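Local structure of isomaltodextranase (Arthrobacter globiformis, 5AWO) at residues Gln399-Trp405 with Thr474-Phe480; Ser554-Gly558 with Thr579-Asp583. The protein hydrolyses the alpha-1,6-glucosidic linkages of dextran-type polysaccharides, releasing successive isomaltose units from the non-reducing ends of the chains. All coordinates share one frame; numbering follows the deposited sequence.

Contact 1: residues Gln399-Trp405 with Thr474-Phe480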
# COMPACT_ATOMS: atom_id res chain seq x y z
N GLN A 399 -3.63 11.47 -8.42
CA GLN A 399 -2.86 12.16 -9.42
C GLN A 399 -1.61 11.43 -9.74
O GLN A 399 -0.93 10.90 -8.84
CB GLN A 399 -2.50 13.56 -8.92
CG GLN A 399 -1.94 14.46 -10.00
CD GLN A 399 -1.92 15.92 -9.57
OE1 GLN A 399 -1.90 16.26 -8.36
NE2 GLN A 399 -1.96 16.80 -10.57
N LEU A 400 -1.26 11.39 -11.01
CA LEU A 400 -0.04 10.80 -11.47
C LEU A 400 1.09 11.84 -11.46
O LEU A 400 0.81 13.04 -11.50
CB LEU A 400 -0.21 10.22 -12.88
CG LEU A 400 -1.12 9.00 -13.13
CD1 LEU A 400 -0.76 7.89 -12.16
CD2 LEU A 400 -2.59 9.32 -13.03
N PRO A 401 2.33 11.35 -11.47
CA PRO A 401 3.48 12.28 -11.47
C PRO A 401 3.46 13.30 -12.60
O PRO A 401 3.87 14.45 -12.37
CB PRO A 401 4.67 11.34 -11.54
CG PRO A 401 4.20 10.09 -10.84
CD PRO A 401 2.78 9.95 -11.34
N ASP A 402 2.95 12.94 -13.77
CA ASP A 402 2.87 13.90 -14.89
C ASP A 402 1.72 14.91 -14.78
O ASP A 402 1.50 15.72 -15.71
CB ASP A 402 2.87 13.18 -16.25
CG ASP A 402 1.57 12.44 -16.55
OD1 ASP A 402 0.61 12.54 -15.77
OD2 ASP A 402 1.53 11.78 -17.60
N GLY A 403 0.96 14.87 -13.69
CA GLY A 403 -0.12 15.78 -13.45
C GLY A 403 -1.51 15.32 -13.90
O GLY A 403 -2.51 15.94 -13.56
N SER A 404 -1.56 14.24 -14.69
CA SER A 404 -2.84 13.64 -15.06
C SER A 404 -3.43 12.92 -13.85
O SER A 404 -2.78 12.79 -12.83
CB SER A 404 -2.70 12.70 -16.24
OG SER A 404 -1.87 11.59 -15.97
N TRP A 405 -4.67 12.45 -14.00
CA TRP A 405 -5.40 11.82 -12.91
C TRP A 405 -6.07 10.53 -13.34
O TRP A 405 -6.45 10.35 -14.50
CB TRP A 405 -6.50 12.74 -12.44
CG TRP A 405 -6.02 14.05 -11.81
CD1 TRP A 405 -5.41 15.11 -12.45
CD2 TRP A 405 -6.13 14.40 -10.43
NE1 TRP A 405 -5.13 16.09 -11.52
CE2 TRP A 405 -5.55 15.68 -10.28
CE3 TRP A 405 -6.63 13.76 -9.29
CZ2 TRP A 405 -5.48 16.33 -9.05
CZ3 TRP A 405 -6.56 14.42 -8.06
CH2 TRP A 405 -5.99 15.69 -7.96
N THR A 474 1.73 22.81 -13.85
CA THR A 474 1.08 21.60 -13.32
C THR A 474 0.71 21.83 -11.85
O THR A 474 1.61 22.05 -11.03
CB THR A 474 2.02 20.41 -13.42
OG1 THR A 474 2.59 20.33 -14.73
CG2 THR A 474 1.28 19.11 -13.10
N ARG A 475 -0.58 21.74 -11.53
CA ARG A 475 -1.06 21.85 -10.15
C ARG A 475 -1.27 20.47 -9.50
O ARG A 475 -1.96 19.62 -10.05
CB ARG A 475 -2.36 22.64 -10.07
CG ARG A 475 -2.91 22.80 -8.65
CD ARG A 475 -4.19 23.56 -8.56
NE ARG A 475 -4.02 24.96 -8.96
CZ ARG A 475 -4.99 25.87 -8.95
NH1 ARG A 475 -6.24 25.57 -8.58
NH2 ARG A 475 -4.72 27.12 -9.36
N TYR A 476 -0.73 20.33 -8.29
CA TYR A 476 -0.88 19.15 -7.42
C TYR A 476 -1.62 19.54 -6.14
O TYR A 476 -1.02 20.13 -5.24
CB TYR A 476 0.48 18.58 -7.07
CG TYR A 476 1.28 18.18 -8.26
CD1 TYR A 476 2.01 19.13 -8.98
CD2 TYR A 476 1.28 16.87 -8.73
CE1 TYR A 476 2.75 18.76 -10.08
CE2 TYR A 476 2.02 16.49 -9.83
CZ TYR A 476 2.75 17.44 -10.53
OH TYR A 476 3.48 17.03 -11.62
N PRO A 477 -2.92 19.21 -6.04
CA PRO A 477 -3.68 19.46 -4.82
C PRO A 477 -3.18 18.66 -3.62
O PRO A 477 -2.96 17.46 -3.72
CB PRO A 477 -5.09 19.03 -5.20
CG PRO A 477 -5.14 19.21 -6.68
CD PRO A 477 -3.81 18.72 -7.11
N ALA A 478 -2.99 19.31 -2.48
CA ALA A 478 -2.43 18.63 -1.31
C ALA A 478 -3.40 17.61 -0.73
O ALA A 478 -2.96 16.60 -0.16
CB ALA A 478 -2.05 19.66 -0.24
N ALA A 479 -4.70 17.85 -0.89
CA ALA A 479 -5.73 16.97 -0.31
C ALA A 479 -5.77 15.60 -0.99
O ALA A 479 -6.38 14.69 -0.44
CB ALA A 479 -7.10 17.62 -0.35
N PHE A 480 -5.15 15.48 -2.15
CA PHE A 480 -5.04 14.18 -2.84
C PHE A 480 -3.65 13.59 -2.84
O PHE A 480 -3.42 12.57 -3.45
CB PHE A 480 -5.60 14.31 -4.27
CG PHE A 480 -7.09 14.29 -4.30
CD1 PHE A 480 -7.77 13.08 -4.27
CD2 PHE A 480 -7.84 15.46 -4.32
CE1 PHE A 480 -9.14 13.02 -4.26
CE2 PHE A 480 -9.22 15.40 -4.32
CZ PHE A 480 -9.87 14.18 -4.27
O HOH W 1 -2.41 11.59 -5.82
O HOH W 2 -1.63 15.84 -5.65
O HOH W 3 -3.66 18.67 -12.26
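Q399 and W405 meet Y476, P477 and F480 where the C-terminal beta domain of this GH27 enzyme abuts its carbohydrate-binding module. Residues 399-405 form a hairpin connection, with a type I turn from L400 to G403, between strands 395-399 and 405-410; residues 474-480 carry strand 473-477 into a short 3-10 turn. Q399 swings CG to the side opposite its own N (chi1 -168°), and the extended chain beyond carries the amide across the Y476 side chain at roughly a right angle, the amide and ring planes inclined by 39°. NE2 reaches R475 O at 2.9 Å in a nearly straight bond lying in the amide plane, and also donates to G403 O within its own loop, approaching that carbonyl from above its plane. OE1 rests near Y476 CD2 (3.3 Å) and accepts a hydrogen bond from water 2, which also donates to P477 O. Two bonds and a water thus fix the rotation of the amide. The phenol ring of Y476 runs toward the turn, where OH donates to P401 O at 2.7 Å; the acceptor lies in the ring plane, at the edge. G403 brings its CA to 3.6 Å from T474 CG2. Nearer the backbone, Q399 CB sits over the centre of one face of the W405 indole, while P477 and F480 meet the edge of that ring. P477 CD lies 3.5 Å from W405 CZ2, and the six-membered ring of W405 points its edge at the face of F480 in an offset edge-to-face pair, planes 80° apart. Water 3 accepts from W405 NE1 and donates to R475 O, the carbonyl that also receives Q399 NE2.

Contact 2: residues Ser554-Gly558 with Thr579-Asp583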
# COMPACT_ATOMS: atom_id res chain seq x y z
N SER A 554 17.66 9.44 -2.67
CA SER A 554 18.84 10.30 -2.94
C SER A 554 18.38 11.75 -3.06
O SER A 554 17.44 12.07 -3.78
CB SER A 554 19.52 9.88 -4.25
OG SER A 554 20.05 8.54 -4.20
N THR A 555 19.08 12.66 -2.38
CA THR A 555 18.70 14.06 -2.38
C THR A 555 18.98 14.79 -3.73
O THR A 555 20.09 14.72 -4.25
CB THR A 555 19.42 14.76 -1.20
OG1 THR A 555 18.96 14.18 0.03
CG2 THR A 555 19.13 16.21 -1.18
N VAL A 556 17.95 15.44 -4.29
CA VAL A 556 18.01 16.27 -5.53
C VAL A 556 18.09 17.75 -5.14
O VAL A 556 18.78 18.55 -5.79
CB VAL A 556 16.74 16.09 -6.44
CG1 VAL A 556 16.79 16.97 -7.69
CG2 VAL A 556 16.60 14.65 -6.89
N ASP A 557 17.32 18.13 -4.12
CA ASP A 557 17.35 19.48 -3.58
C ASP A 557 17.07 19.49 -2.09
O ASP A 557 16.51 18.53 -1.53
CB ASP A 557 16.34 20.36 -4.28
CG ASP A 557 16.66 21.84 -4.15
OD1 ASP A 557 17.64 22.19 -3.44
OD2 ASP A 557 15.95 22.65 -4.79
N GLY A 558 17.50 20.58 -1.45
CA GLY A 558 17.20 20.82 -0.06
C GLY A 558 18.02 19.89 0.81
O GLY A 558 19.00 19.33 0.34
N THR A 579 12.13 28.15 -6.11
CA THR A 579 12.88 27.48 -7.14
C THR A 579 13.32 26.16 -6.55
O THR A 579 13.85 26.10 -5.45
CB THR A 579 14.15 28.29 -7.51
OG1 THR A 579 13.76 29.46 -8.22
CG2 THR A 579 15.09 27.47 -8.39
N ILE A 580 13.11 25.09 -7.31
CA ILE A 580 13.46 23.77 -6.85
C ILE A 580 14.22 23.07 -7.97
O ILE A 580 13.84 23.19 -9.14
CB ILE A 580 12.18 23.01 -6.41
CG1 ILE A 580 12.54 21.74 -5.65
CG2 ILE A 580 11.28 22.71 -7.60
CD1 ILE A 580 11.34 21.12 -4.94
N THR A 581 15.32 22.41 -7.64
CA THR A 581 16.06 21.64 -8.62
C THR A 581 15.41 20.26 -8.71
O THR A 581 15.51 19.49 -7.76
CB THR A 581 17.59 21.59 -8.32
OG1 THR A 581 17.89 21.07 -7.01
CG2 THR A 581 18.18 23.00 -8.42
N LEU A 582 14.72 20.01 -9.84
CA LEU A 582 14.12 18.68 -10.16
C LEU A 582 14.89 18.01 -11.29
O LEU A 582 15.41 18.68 -12.20
CB LEU A 582 12.64 18.83 -10.57
CG LEU A 582 11.71 19.59 -9.64
CD1 LEU A 582 10.37 19.82 -10.30
CD2 LEU A 582 11.56 18.89 -8.30
N ASP A 583 14.99 16.68 -11.24
CA ASP A 583 15.71 15.92 -12.25
C ASP A 583 14.70 15.38 -13.26
O ASP A 583 13.50 15.40 -12.99
CB ASP A 583 16.55 14.79 -11.61
CG ASP A 583 17.88 15.28 -11.00
OD1 ASP A 583 18.24 16.45 -11.22
OD2 ASP A 583 18.62 14.50 -10.30
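A classic beta bulge at V556 and D557, both facing A548 of the neighbouring strand 542-549, marks this edge of the carbohydrate-binding module's beta-sandwich. There the chain turns a corner near the start of strand 555-564 and meets the end of strand 574-582, which belongs to the other sheet. The link between them is polar and centres on T581, whose backbone N and hydroxyl address two successive residues of the bulge. T581 N donates to D557 OD2 at 2.9 Å, nearly straight at 169°, but reaches the oxygen from above the carboxylate plane. T581 OG1 donates to V556 O, also at 2.9 Å and likewise from above the carbonyl plane. With chi1 at 56°, OG1 lies between the backbone N and carbonyl carbon of T581, which turns the hydroxyl toward V556 O, while the backbone N meets D557 independently. T581 O is buried by the contact without a hydrogen-bond partner. The D557 side chain lies roughly perpendicular to that of T581, and D557 CG comes to 3.2 Å from T581 OG1. Beside this polar junction, D557 OD2 lies against I580 CG1 at 3.6 Å; I580 itself packs inward on V589 and L608. At the far end, V556 and D583 run alongside each other with reversed sense. D583 OD1 lies 3.9 Å from V556 CG1, and D583 OD2 is 4.0 Å from V556 CG2.

How the contacts relate
Contact 1 is an interdomain seam, largely buried, whereas contact 2 lies within the carbohydrate-binding module and is partly open at its surface. Their centres are 18 Å apart and their nearest atoms about 8 Å, with no direct touch. They nevertheless share a sheet: strand 473-477 pairs with 601-609, which pairs with 526-535, and this in turn with 574-582. Contact 1 combines aromatic and proline packing with side-chain bonds to backbone carbonyls and bridging waters. Contact 2 has no aromatic ring and relies on two bonds from one threonine. Both lie away from the catalytic aspartates.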